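Local structure of STING-associated CdnE c-di-GMP synthase (6WT8) at residues Lys52-Gly57 and Leu260-Tyr265; Ser61-Ser66 and Asn96-Lys101; Gly91-Asn96 and Asn103-Val108. The protein probably synthesises the second messenger c-di-GMP as a CD-NTase enzyme of a bacterial CBASS defence system paired with a STING receptor. All coordinates share one frame; numbering follows the deposited sequence. Where two conformers were deposited one is given.

The three contacts step from the helical side of the enzyme into its nucleotidyltransferase core. Contact 1 joins helix 46-56 to helix 253-266, and along the chain it encloses the other two. Contact 2 lies about 14 Å away, centre to centre, where helix 60-81, the next helix after 46-56, meets the loop between strands 85-90 and 106-112. Contact 3 lies in that same connection and the start of strand 106-112, about 8 Å from contact 2; the two share Asn-96 and their segments alternate in sequence. Bonds tie the series together: Lys-261 NZ reaches Thr-97 O, and Ser-66 OG reaches Asp-104 OD1. The connection that probably carries the nucleotidyltransferase signature thus meets both helix 253-266 and helix 60-81.

Contact 1: residues Lys52-Gly57 and Leu260-Tyr265; sequences KESMKG and LKNIKY
This is a small, buried helix-to-helix contact in which Ser-54, in the last turn of helix 46-56, faces Asn-262 on helix 253-266. It belongs to the helical side of the CD-NTase fold, where a helix from early in the chain packs against one from the carboxy-terminal half, about 200 residues later. The backbones come close, with the CA atoms of Ser-54 and Asn-262 5.9 Å apart, and these two residues make up nearly all of the interface.

The main bond runs from side chain to backbone. Asn-262 ND2 donates to Ser-54 O at 2.9 Å, and it meets a lone pair in the carbonyl plane, with a C=O...N angle of 114°. The hydrogen bond is far from straight, 131° at the hydrogen, and the acceptor lies 22° out of the amide plane of Asn-262. The same ND2 also gives to a water, 2.9 Å away, which in turn donates to Glu-53 O. Two successive carbonyls at the end of the helix, where backbone N-H partners become scarce, therefore draw on one amide nitrogen. Arg-258, one turn earlier on helix 253-266, extends the pattern by bonding Met-55 O through its NE. At the other end of the amide, OD1 takes a bond from Arg-15 NH2, which should help to fix the flip of the group.

Ser-54 OG is anti to its own carbonyl carbon, a position from which it bonds back to Tyr-50 O in the preceding turn. Val-12 of helix 5-16 packs on both side chains. Against Asn-262 the hydroxyl makes only van der Waals contact: Ser-54 OG rests 3.6 Å from Asn-262 CB.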
ATOM      1  N   LYS A  52      -9.615 -16.942   8.095  1.00 15.13           N
ATOM      2  CA  LYS A  52      -9.698 -15.874   9.108  1.00 17.49           C
ATOM      3  C   LYS A  52      -8.336 -15.277   9.389  1.00 17.09           C
ATOM      4  O   LYS A  52      -8.182 -14.043   9.482  1.00 16.46           O
ATOM      5  CB  LYS A  52     -10.279 -16.421  10.427  1.00 17.04           C
ATOM      6  CG  LYS A  52     -11.740 -16.583  10.367  1.00 19.01           C
ATOM      7  CD  LYS A  52     -12.306 -16.924  11.777  1.00 19.53           C
ATOM      8  CE  LYS A  52     -11.779 -18.241  12.305  1.00 24.36           C
ATOM      9  NZ  LYS A  52     -12.539 -18.693  13.590  1.00 32.11           N
ATOM     10  N   GLU A  53      -7.338 -16.135   9.613  1.00 14.96           N
ATOM     11  CA  GLU A  53      -6.038 -15.627  10.022  1.00 15.61           C
ATOM     12  C   GLU A  53      -5.330 -14.972   8.849  1.00 14.98           C
ATOM     13  O   GLU A  53      -4.568 -14.014   9.049  1.00 15.98           O
ATOM     14  CB  GLU A  53      -5.248 -16.775  10.658  1.00 16.29           C
ATOM     15  CG  GLU A  53      -6.013 -17.163  11.963  1.00 17.62           C
ATOM     16  CD  GLU A  53      -5.270 -18.089  12.898  1.00 21.83           C
ATOM     17  OE1 GLU A  53      -4.125 -18.465  12.571  1.00 22.69           O
ATOM     18  OE2 GLU A  53      -5.867 -18.458  13.966  1.00 20.47           O
ATOM     19  N   SER A  54      -5.636 -15.426   7.627  1.00 14.19           N
ATOM     20  CA  SER A  54      -5.105 -14.768   6.438  1.00 15.31           C
ATOM     21  C   SER A  54      -5.735 -13.389   6.227  1.00 15.12           C
ATOM     22  O   SER A  54      -5.074 -12.480   5.714  1.00 16.46           O
ATOM     23  CB  SER A  54      -5.360 -15.613   5.200  1.00 16.22           C
ATOM     24  OG  SER A  54      -4.549 -16.774   5.199  1.00 17.10           O
HETATM   25  N   MSE A  55      -6.994 -13.215   6.591  1.00 12.91           N
HETATM   26  CA  MSE A  55      -7.697 -11.949   6.465  1.00 13.56           C
HETATM   27  C   MSE A  55      -7.260 -10.972   7.548  1.00 14.81           C
HETATM   28  O   MSE A  55      -7.210  -9.773   7.287  1.00 16.19           O
HETATM   29  CB  MSE A  55      -9.220 -12.146   6.529  1.00 12.78           C
HETATM   30  CG  MSE A  55      -9.723 -12.700   5.221  1.00 12.65           C
HETATM   31 SE   MSE A  55     -11.682 -12.802   5.346  0.69 16.17          SE
HETATM   32  CE  MSE A  55     -11.893 -13.365   3.618  1.00 18.04           C
ATOM     33  N   LYS A  56      -6.994 -11.438   8.767  1.00 15.17           N
ATOM     34  CA  LYS A  56      -6.786 -10.489   9.869  1.00 15.46           C
ATOM     35  C   LYS A  56      -5.405  -9.841   9.877  1.00 16.73           C
ATOM     36  O   LYS A  56      -5.252  -8.752  10.463  1.00 18.08           O
ATOM     37  CB  LYS A  56      -7.031 -11.186  11.205  1.00 17.35           C
ATOM     38  CG  LYS A  56      -8.495 -11.459  11.404  1.00 17.82           C
ATOM     39  CD  LYS A  56      -8.700 -12.318  12.656  1.00 22.10           C
ATOM     40  CE  LYS A  56     -10.150 -12.689  12.723  1.00 24.71           C
ATOM     41  NZ  LYS A  56     -10.436 -13.673  13.831  1.00 21.67           N
ATOM     42  N   GLY A  57      -4.393 -10.455   9.256  1.00 14.91           N
ATOM     43  CA  GLY A  57      -3.080  -9.830   9.162  1.00 15.56           C
ATOM     44  C   GLY A  57      -2.223  -9.927  10.425  1.00 16.32           C
ATOM     45  O   GLY A  57      -2.300 -10.874  11.229  1.00 15.32           O
ATOM     46  N   LEU A 260      -5.775 -12.165  -0.162  1.00 11.54           N
ATOM     47  CA  LEU A 260      -5.163 -12.512  -1.461  1.00 12.04           C
ATOM     48  C   LEU A 260      -3.635 -12.497  -1.376  1.00 12.96           C
ATOM     49  O   LEU A 260      -2.955 -13.305  -2.021  1.00 13.97           O
ATOM     50  CB  LEU A 260      -5.628 -11.546  -2.565  1.00 16.60           C
ATOM     51  CG  LEU A 260      -6.960 -11.722  -3.255  1.00 24.87           C
ATOM     52  CD1 LEU A 260      -6.886 -10.852  -4.563  1.00 21.65           C
ATOM     53  CD2 LEU A 260      -7.239 -13.192  -3.600  1.00 24.32           C
ATOM     54  N   LYS A 261      -3.059 -11.557  -0.601  1.00 11.67           N
ATOM     55  CA  LYS A 261      -1.603 -11.536  -0.423  1.00 12.78           C
ATOM     56  C   LYS A 261      -1.115 -12.825   0.222  1.00 11.48           C
ATOM     57  O   LYS A 261      -0.096 -13.392  -0.202  1.00 13.92           O
ATOM     58  CB  LYS A 261      -1.191 -10.327   0.417  1.00 12.18           C
ATOM     59  CG  LYS A 261      -1.247  -9.001  -0.317  1.00 13.75           C
ATOM     60  CD  LYS A 261      -0.685  -7.937   0.629  1.00 19.00           C
ATOM     61  CE  LYS A 261      -0.769  -6.584   0.074  1.00 22.34           C
ATOM     62  NZ  LYS A 261       0.119  -5.735   0.992  1.00 17.18           N
ATOM     63  N   ASN A 262      -1.850 -13.340   1.208  1.00 12.02           N
ATOM     64  CA  ASN A 262      -1.452 -14.593   1.843  1.00 12.55           C
ATOM     65  C   ASN A 262      -1.576 -15.748   0.864  1.00 15.60           C
ATOM     66  O   ASN A 262      -0.724 -16.644   0.858  1.00 14.59           O
ATOM     67  CB  ASN A 262      -2.334 -14.849   3.092  1.00 13.26           C
ATOM     68  CG  ASN A 262      -1.712 -14.222   4.366  1.00 13.30           C
ATOM     69  OD1 ASN A 262      -0.600 -14.597   4.743  1.00 15.72           O
ATOM     70  ND2 ASN A 262      -2.385 -13.253   4.992  1.00 14.10           N
ATOM     71  N   ILE A 263      -2.683 -15.814   0.114  1.00 12.93           N
ATOM     72  CA  ILE A 263      -2.831 -16.898  -0.872  1.00 12.18           C
ATOM     73  C   ILE A 263      -1.679 -16.851  -1.866  1.00 14.31           C
ATOM     74  O   ILE A 263      -1.090 -17.879  -2.201  1.00 15.29           O
ATOM     75  CB  ILE A 263      -4.175 -16.790  -1.611  1.00 16.16           C
ATOM     76  CG1 ILE A 263      -5.354 -16.961  -0.660  1.00 16.43           C
ATOM     77  CG2 ILE A 263      -4.284 -17.780  -2.787  1.00 16.68           C
ATOM     78  CD1 ILE A 263      -5.273 -18.070   0.280  1.00 23.40           C
ATOM     79  N   LYS A 264      -1.335 -15.648  -2.350  1.00 14.71           N
ATOM     80  CA  LYS A 264      -0.231 -15.579  -3.313  1.00 14.08           C
ATOM     81  C   LYS A 264       1.087 -16.070  -2.694  1.00 12.47           C
ATOM     82  O   LYS A 264       1.896 -16.794  -3.336  1.00 16.30           O
ATOM     83  CB  LYS A 264      -0.076 -14.133  -3.821  1.00 13.58           C
ATOM     84  CG  LYS A 264       0.833 -14.111  -5.068  1.00 15.03           C
ATOM     85  CD  LYS A 264       0.766 -12.721  -5.768  1.00 18.21           C
ATOM     86  CE  LYS A 264       1.481 -11.645  -4.945  1.00 19.59           C
ATOM     87  NZ  LYS A 264       2.990 -11.638  -5.190  1.00 20.38           N
ATOM     88  N   TYR A 265       1.325 -15.687  -1.443  1.00 14.00           N
ATOM     89  CA  TYR A 265       2.570 -15.992  -0.766  1.00 12.69           C
ATOM     90  C   TYR A 265       2.749 -17.495  -0.620  1.00 16.27           C
ATOM     91  O   TYR A 265       3.829 -18.012  -0.884  1.00 20.10           O
ATOM     92  CB  TYR A 265       2.592 -15.273   0.596  1.00 16.40           C
ATOM     93  CG  TYR A 265       3.965 -15.244   1.240  1.00 17.51           C
ATOM     94  CD1 TYR A 265       4.441 -16.311   2.008  1.00 19.81           C
ATOM     95  CD2 TYR A 265       4.774 -14.121   1.083  1.00 21.50           C
ATOM     96  CE1 TYR A 265       5.712 -16.242   2.584  1.00 23.54           C
ATOM     97  CE2 TYR A 265       6.052 -14.042   1.686  1.00 22.45           C
ATOM     98  CZ  TYR A 265       6.482 -15.107   2.421  1.00 22.01           C
ATOM     99  OH  TYR A 265       7.757 -15.055   2.978  1.00 27.33           O
TER
HETATM  100  O   HOH W   1      -2.228 -12.643   7.870  1.00 18.43           O

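Contact 2: residues Ser61-Ser66 and Asn96-Lys101; sequences SYTMNS and NTHILK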
ATOM      1  N   SER A  61       1.251  -5.311  17.773  1.00 19.40           N
ATOM      2  CA  SER A  61       2.485  -4.819  18.380  1.00 19.89           C
ATOM      3  C   SER A  61       3.561  -4.585  17.333  1.00 21.79           C
ATOM      4  O   SER A  61       4.351  -3.652  17.476  1.00 20.91           O
ATOM      5  CB  SER A  61       2.971  -5.787  19.465  1.00 24.46           C
ATOM      6  OG  SER A  61       3.527  -6.960  18.852  1.00 25.82           O
ATOM      7  N   TYR A  62       3.607  -5.414  16.271  1.00 19.00           N
ATOM      8  CA  TYR A  62       4.663  -5.258  15.275  1.00 19.54           C
ATOM      9  C   TYR A  62       4.487  -3.954  14.527  1.00 20.20           C
ATOM     10  O   TYR A  62       5.444  -3.187  14.305  1.00 18.30           O
ATOM     11  CB  TYR A  62       4.615  -6.440  14.291  1.00 16.29           C
ATOM     12  CG  TYR A  62       4.904  -7.768  14.951  1.00 17.81           C
ATOM     13  CD1 TYR A  62       6.174  -8.098  15.371  1.00 19.62           C
ATOM     14  CD2 TYR A  62       3.890  -8.683  15.151  1.00 19.93           C
ATOM     15  CE1 TYR A  62       6.425  -9.326  16.009  1.00 23.34           C
ATOM     16  CE2 TYR A  62       4.137  -9.916  15.747  1.00 21.99           C
ATOM     17  CZ  TYR A  62       5.386 -10.239  16.174  1.00 24.78           C
ATOM     18  OH  TYR A  62       5.548 -11.489  16.798  1.00 26.97           O
ATOM     19  N   THR A  63       3.252  -3.685  14.152  1.00 15.54           N
ATOM     20  CA  THR A  63       2.910  -2.470  13.425  1.00 16.76           C
ATOM     21  C   THR A  63       3.173  -1.239  14.272  1.00 17.13           C
ATOM     22  O   THR A  63       3.716  -0.237  13.793  1.00 17.28           O
ATOM     23  CB  THR A  63       1.453  -2.591  13.037  1.00 17.68           C
ATOM     24  OG1 THR A  63       1.339  -3.772  12.210  1.00 18.12           O
ATOM     25  CG2 THR A  63       0.947  -1.382  12.264  1.00 20.12           C
HETATM   26  N   MSE A  64       2.771  -1.286  15.533  1.00 18.76           N
HETATM   27  CA  MSE A  64       3.010  -0.171  16.421  0.60 19.55           C
HETATM   28  C   MSE A  64       4.492   0.042  16.638  1.00 19.50           C
HETATM   29  O   MSE A  64       4.974   1.204  16.574  1.00 18.86           O
HETATM   30  CB  MSE A  64       2.326  -0.402  17.773  0.60 21.33           C
HETATM   31  CG  MSE A  64       2.525   0.790  18.722  0.60 25.24           C
HETATM   32 SE   MSE A  64       1.653   2.429  18.075  0.60 46.43          SE
HETATM   33  CE  MSE A  64       2.977   3.399  17.048  0.60 48.75           C
ATOM     34  N   ASN A  65       5.236  -1.047  16.843  1.00 17.75           N
ATOM     35  CA  ASN A  65       6.679  -0.915  17.034  1.00 18.43           C
ATOM     36  C   ASN A  65       7.334  -0.270  15.819  1.00 18.45           C
ATOM     37  O   ASN A  65       8.235   0.562  15.966  1.00 18.04           O
ATOM     38  CB  ASN A  65       7.321  -2.272  17.319  1.00 19.89           C
ATOM     39  CG  ASN A  65       7.132  -2.684  18.751  1.00 29.12           C
ATOM     40  OD1 ASN A  65       6.903  -1.839  19.618  1.00 29.67           O
ATOM     41  ND2 ASN A  65       7.239  -3.965  19.009  1.00 30.99           N
ATOM     42  N   SER A  66       6.884  -0.623  14.608  1.00 16.14           N
ATOM     43  CA  SER A  66       7.438  -0.025  13.395  1.00 15.21           C
ATOM     44  C   SER A  66       7.226   1.477  13.388  1.00 18.33           C
ATOM     45  O   SER A  66       8.154   2.246  13.096  1.00 16.31           O
ATOM     46  CB  SER A  66       6.786  -0.657  12.166  1.00 15.39           C
ATOM     47  OG  SER A  66       7.424  -0.137  10.988  1.00 15.77           O
ATOM     48  N   ASN A  96      -2.140  -0.990   7.180  1.00 14.27           N
ATOM     49  CA  ASN A  96      -2.197  -2.283   7.852  1.00 12.54           C
ATOM     50  C   ASN A  96      -2.567  -3.393   6.888  1.00 15.83           C
ATOM     51  O   ASN A  96      -3.272  -4.354   7.288  1.00 17.49           O
ATOM     52  CB  ASN A  96      -3.192  -2.268   9.035  1.00 13.37           C
ATOM     53  CG  ASN A  96      -3.034  -3.496   9.916  1.00 13.97           C
ATOM     54  OD1 ASN A  96      -1.893  -3.996  10.073  1.00 15.73           O
ATOM     55  ND2 ASN A  96      -4.177  -4.037  10.465  1.00 16.55           N
ATOM     56  N   THR A  97      -2.076  -3.311   5.630  1.00 13.39           N
ATOM     57  CA  THR A  97      -2.342  -4.392   4.688  1.00 14.34           C
ATOM     58  C   THR A  97      -1.111  -5.242   4.451  1.00 14.09           C
ATOM     59  O   THR A  97      -1.102  -6.074   3.543  1.00 13.96           O
ATOM     60  CB  THR A  97      -2.898  -3.858   3.369  1.00 13.05           C
ATOM     61  OG1 THR A  97      -2.019  -2.837   2.872  1.00 14.38           O
ATOM     62  CG2 THR A  97      -4.319  -3.303   3.630  1.00 16.29           C
ATOM     63  N   HIS A  98      -0.069  -5.058   5.259  1.00 13.85           N
ATOM     64  CA  HIS A  98       1.052  -5.976   5.192  1.00 14.91           C
ATOM     65  C   HIS A  98       0.667  -7.330   5.794  1.00 14.00           C
ATOM     66  O   HIS A  98      -0.261  -7.451   6.587  1.00 14.38           O
ATOM     67  CB  HIS A  98       2.276  -5.398   5.926  1.00 13.22           C
ATOM     68  CG  HIS A  98       2.026  -5.070   7.374  1.00 12.94           C
ATOM     69  ND1 HIS A  98       1.013  -4.244   7.774  1.00 14.12           N
ATOM     70  CD2 HIS A  98       2.715  -5.401   8.500  1.00 13.91           C
ATOM     71  CE1 HIS A  98       1.040  -4.111   9.090  1.00 15.33           C
ATOM     72  NE2 HIS A  98       2.089  -4.766   9.547  1.00 15.13           N
ATOM     73  N   ILE A  99       1.421  -8.377   5.425  1.00 13.66           N
ATOM     74  CA  ILE A  99       1.169  -9.721   5.944  1.00 13.18           C
ATOM     75  C   ILE A  99       2.402 -10.341   6.586  1.00 13.93           C
ATOM     76  O   ILE A  99       2.341 -11.509   7.034  1.00 15.74           O
ATOM     77  CB  ILE A  99       0.608 -10.676   4.864  1.00 15.30           C
ATOM     78  CG1 ILE A  99       1.571 -10.817   3.722  1.00 14.54           C
ATOM     79  CG2 ILE A  99      -0.744 -10.150   4.355  1.00 15.29           C
ATOM     80  CD1 ILE A  99       1.393 -12.174   2.922  1.00 17.50           C
ATOM     81  N   LEU A 100       3.510  -9.602   6.673  1.00 13.54           N
ATOM     82  CA  LEU A 100       4.694 -10.103   7.383  1.00 15.59           C
ATOM     83  C   LEU A 100       4.986  -9.221   8.586  1.00 14.92           C
ATOM     84  O   LEU A 100       5.058  -7.994   8.449  1.00 16.43           O
ATOM     85  CB  LEU A 100       5.941 -10.139   6.477  1.00 15.08           C
ATOM     86  CG  LEU A 100       5.804 -10.790   5.106  1.00 19.54           C
ATOM     87  CD1 LEU A 100       7.119 -10.724   4.298  1.00 22.35           C
ATOM     88  CD2 LEU A 100       5.326 -12.206   5.237  1.00 22.66           C
ATOM     89  N   LYS A 101       5.233  -9.854   9.749  1.00 16.61           N
ATOM     90  CA  LYS A 101       5.534  -9.064  10.936  1.00 15.68           C
ATOM     91  C   LYS A 101       6.795  -8.223  10.764  1.00 16.42           C
ATOM     92  O   LYS A 101       6.935  -7.252  11.498  1.00 19.21           O
ATOM     93  CB  LYS A 101       5.710  -9.992  12.160  1.00 18.15           C
ATOM     94  CG  LYS A 101       6.825 -11.047  12.013  1.00 17.00           C
ATOM     95  CD  LYS A 101       6.702 -12.142  13.116  1.00 18.69           C
ATOM     96  CE  LYS A 101       7.933 -13.066  13.046  1.00 22.64           C
ATOM     97  NZ  LYS A 101       8.010 -13.897  11.834  1.00 24.40           N
TER
HETATM   98  O   HOH W   2      -1.134  -4.790  12.517  1.00 17.01           O
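Two kinds of interaction divide this contact between helix 60-81 and the loop that follows strand 85-90: a ring-to-aliphatic packing at Tyr-62 and Lys-101, and a polar cluster at Thr-63, His-98 and Asn-96.

The packing is a CH-pi contact. Lys-101 CB stands over the middle of the Tyr-62 ring, 3.6 Å from its centroid and only 8° off the ring normal. From there the lysine runs alongside the tyrosine in the same direction, so that Lys-101 CD comes to 3.8 Å from Tyr-62 CZ near the hydroxyl end of the ring. The chain stays extended until its last torsion, where a bend (chi4 -68°) swings the ammonium group off the ring toward Glu-14 O, close to the end of helix 5-16. On the opposite face of the tyrosine, Ser-61 OG lies offset toward the rim.

The polar part centres on the Thr-63 hydroxyl. OG1 approaches the His-98 ring at its edge, in the ring plane, and shares a hydrogen bond with NE2 at 2.9 Å. His-98 can present that edge because its ring is tucked between its own backbone N and carbonyl carbon (chi1 58°). A water 2.7 Å from Thr-63 OG1 lies equally close, 2.7 Å, to Asn-96 OD1, and links the helix to Asn-96, just past the 3-10 turn 92-95.

Chemically, the lysine is used twice: its methylenes cover an aromatic face while its charge goes elsewhere, to a carbonyl near a helix C-terminus, where the helix dipole would probably favour it. Between the segments the polar grip rests on a single buried hydroxyl, which meets the imidazole directly and the asparagine through water.

Contact 3: residues Gly91-Asn96 and Asn103-Val108; sequences GSVMTN and NDVDLV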
ATOM      1  N   GLY A  91       4.140   2.992   2.603  1.00 14.24           N
ATOM      2  CA  GLY A  91       4.241   1.534   2.739  1.00 13.66           C
ATOM      3  C   GLY A  91       2.911   0.886   3.148  1.00 14.41           C
ATOM      4  O   GLY A  91       2.024   1.529   3.667  1.00 15.44           O
ATOM      5  N   SER A  92       2.786  -0.412   2.883  1.00 14.58           N
ATOM      6  CA  SER A  92       1.568  -1.128   3.235  1.00 13.07           C
ATOM      7  C   SER A  92       1.302  -1.138   4.739  1.00 13.42           C
ATOM      8  O   SER A  92       0.153  -1.290   5.158  1.00 13.38           O
ATOM      9  CB  SER A  92       1.620  -2.557   2.718  1.00 14.41           C
ATOM     10  OG  SER A  92       2.700  -3.222   3.251  1.00 18.52           O
ATOM     11  N   VAL A  93       2.321  -0.926   5.587  1.00 13.86           N
ATOM     12  CA  VAL A  93       2.072  -0.871   7.017  1.00 13.81           C
ATOM     13  C   VAL A  93       1.159   0.307   7.340  1.00 14.34           C
ATOM     14  O   VAL A  93       0.350   0.236   8.266  1.00 16.56           O
ATOM     15  CB  VAL A  93       3.415  -0.838   7.781  1.00 14.44           C
ATOM     16  CG1 VAL A  93       3.144  -0.609   9.272  1.00 16.22           C
ATOM     17  CG2 VAL A  93       4.194  -2.175   7.592  1.00 14.37           C
HETATM   18  N   MSE A  94       1.186   1.359   6.503  1.00 13.74           N
HETATM   19  CA  MSE A  94       0.323   2.504   6.772  1.00 13.85           C
HETATM   20  C   MSE A  94      -1.168   2.303   6.486  1.00 16.19           C
HETATM   21  O   MSE A  94      -1.990   3.118   6.901  1.00 18.62           O
HETATM   22  CB  MSE A  94       0.787   3.734   5.969  1.00 14.40           C
HETATM   23  CG  MSE A  94       2.089   4.314   6.519  1.00 15.04           C
HETATM   24 SE   MSE A  94       1.963   4.953   8.365  0.62 17.75          SE
HETATM   25  CE  MSE A  94       0.868   6.468   8.074  1.00 24.22           C
ATOM     26  N   THR A  95      -1.508   1.228   5.785  1.00 13.98           N
ATOM     27  CA  THR A  95      -2.909   0.778   5.687  1.00 13.14           C
ATOM     28  C   THR A  95      -3.147  -0.504   6.444  1.00 14.57           C
ATOM     29  O   THR A  95      -4.234  -1.101   6.322  1.00 14.45           O
ATOM     30  CB  THR A  95      -3.291   0.584   4.214  1.00 13.08           C
ATOM     31  OG1 THR A  95      -2.319  -0.221   3.561  1.00 15.14           O
ATOM     32  CG2 THR A  95      -3.353   1.942   3.444  1.00 17.16           C
ATOM     33  N   ASN A  96      -2.140  -0.990   7.180  1.00 14.27           N
ATOM     34  CA  ASN A  96      -2.197  -2.283   7.852  1.00 12.54           C
ATOM     35  C   ASN A  96      -2.567  -3.393   6.888  1.00 15.83           C
ATOM     36  O   ASN A  96      -3.272  -4.354   7.288  1.00 17.49           O
ATOM     37  CB  ASN A  96      -3.192  -2.268   9.035  1.00 13.37           C
ATOM     38  CG  ASN A  96      -3.034  -3.496   9.916  1.00 13.97           C
ATOM     39  OD1 ASN A  96      -1.893  -3.996  10.073  1.00 15.73           O
ATOM     40  ND2 ASN A  96      -4.177  -4.037  10.465  1.00 16.55           N
ATOM     41  N   ASN A 103       7.592  -6.458   8.055  1.00 15.89           N
ATOM     42  CA  ASN A 103       7.402  -5.276   7.226  1.00 15.15           C
ATOM     43  C   ASN A 103       7.339  -4.023   8.101  1.00 16.27           C
ATOM     44  O   ASN A 103       6.796  -4.029   9.207  1.00 15.61           O
ATOM     45  CB  ASN A 103       6.108  -5.390   6.437  1.00 16.98           C
ATOM     46  CG  ASN A 103       6.084  -6.508   5.434  1.00 23.53           C
ATOM     47  OD1 ASN A 103       5.029  -7.097   5.229  1.00 22.34           O
ATOM     48  ND2 ASN A 103       7.210  -6.778   4.762  1.00 29.37           N
ATOM     49  N   ASP A 104       7.887  -2.919   7.584  1.00 15.02           N
ATOM     50  CA  ASP A 104       7.956  -1.668   8.294  1.00 14.75           C
ATOM     51  C   ASP A 104       7.442  -0.517   7.451  1.00 14.21           C
ATOM     52  O   ASP A 104       7.504  -0.556   6.211  1.00 15.45           O
ATOM     53  CB  ASP A 104       9.412  -1.375   8.654  1.00 14.46           C
ATOM     54  CG  ASP A 104       9.875  -2.201   9.790  1.00 16.01           C
ATOM     55  OD1 ASP A 104       9.509  -1.891  10.943  1.00 16.84           O
ATOM     56  OD2 ASP A 104      10.617  -3.175   9.537  1.00 19.03           O
ATOM     57  N   VAL A 105       6.914   0.499   8.146  1.00 14.56           N
ATOM     58  CA  VAL A 105       6.705   1.807   7.489  1.00 14.80           C
ATOM     59  C   VAL A 105       8.057   2.324   7.007  1.00 16.33           C
ATOM     60  O   VAL A 105       9.093   2.121   7.662  1.00 15.92           O
ATOM     61  CB  VAL A 105       6.033   2.874   8.376  1.00 15.61           C
ATOM     62  CG1 VAL A 105       4.614   2.452   8.835  1.00 19.95           C
ATOM     63  CG2 VAL A 105       6.874   3.204   9.629  1.00 16.63           C
ATOM     64  N   ASP A 106       8.056   3.029   5.868  1.00 14.82           N
ATOM     65  CA  ASP A 106       9.235   3.828   5.508  1.00 13.55           C
ATOM     66  C   ASP A 106       9.029   5.259   5.989  1.00 16.00           C
ATOM     67  O   ASP A 106       7.907   5.807   5.907  1.00 16.15           O
ATOM     68  CB  ASP A 106       9.427   3.961   3.984  1.00 14.47           C
ATOM     69  CG  ASP A 106       9.704   2.696   3.260  1.00 24.79           C
ATOM     70  OD1 ASP A 106      10.221   1.738   3.829  1.00 20.13           O
ATOM     71  OD2 ASP A 106       9.441   2.682   2.025  1.00 21.70           O
ATOM     72  N   LEU A 107      10.110   5.890   6.453  1.00 13.74           N
ATOM     73  CA  LEU A 107      10.056   7.316   6.746  1.00 12.98           C
ATOM     74  C   LEU A 107      10.427   8.100   5.487  1.00 13.64           C
ATOM     75  O   LEU A 107      11.433   7.790   4.827  1.00 15.09           O
ATOM     76  CB  LEU A 107      11.046   7.637   7.875  1.00 12.79           C
ATOM     77  CG  LEU A 107      11.110   9.139   8.282  1.00 16.61           C
ATOM     78  CD1 LEU A 107      11.548   9.227   9.719  1.00 24.97           C
ATOM     79  CD2 LEU A 107      12.131   9.917   7.408  1.00 18.25           C
ATOM     80  N   VAL A 108       9.610   9.097   5.123  1.00 11.74           N
ATOM     81  CA  VAL A 108       9.879   9.919   3.948  1.00 13.39           C
ATOM     82  C   VAL A 108      10.162  11.329   4.425  1.00 13.10           C
ATOM     83  O   VAL A 108       9.339  11.929   5.142  1.00 14.79           O
ATOM     84  CB  VAL A 108       8.678   9.914   2.980  1.00 13.17           C
ATOM     85  CG1 VAL A 108       9.095  10.570   1.660  1.00 15.91           C
ATOM     86  CG2 VAL A 108       8.259   8.502   2.692  1.00 14.74           C
TER
HETATM   87  O   HOH W   3       5.170  -0.878   4.648  1.00 17.95           O
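The flat group that matters is the Asp-104 to Val-105 peptide: Val-93 CG2 sits squarely over one face, 3.6 Å from Asp-104 C. At the peptide's edge, near its plane, Ser-66 OG of helix 60-81 meets the N-H of Val-105. A water comes to the same side as the methyl, bonding Asp-104 O at 2.8 Å from above the peptide plane and accepting the N-H of Val-93 at 3.0 Å, so it stitches the two backbones together. CG2 also lies 3.6 Å from Asn-103 O.

The sequence around this contact fits the nucleotidyltransferase signature, a Gly-Ser pair (Gly-91 and Ser-92) followed by an Asp-x-Asp motif (Asp-104 and Asp-106) running into strand 106-112. In relatives such aspartates hold the catalytic metal ions. The backbone angles of Gly-91 (phi 117°) would press a CB against the preceding carbonyl oxygen, which calls for glycine, and the 3-10 turn 92-95 begins just after it. Ser-66 also bonds Asp-104 OD1, and Arg-193 forms a salt bridge with the same carboxylate oxygen; together they fix the approach to the strand.

The apolar half brings Val-93 and Val-105 across each other at about a right angle. With CG1 anti to the backbone N (chi1 173°), Val-93 pushes that methyl to 3.4 Å from Val-105 CG1, closer than usual van der Waals contact. Selenomethionine Met-94 folds over the same methyl, its SE atom 3.7 Å from Val-105 CG1.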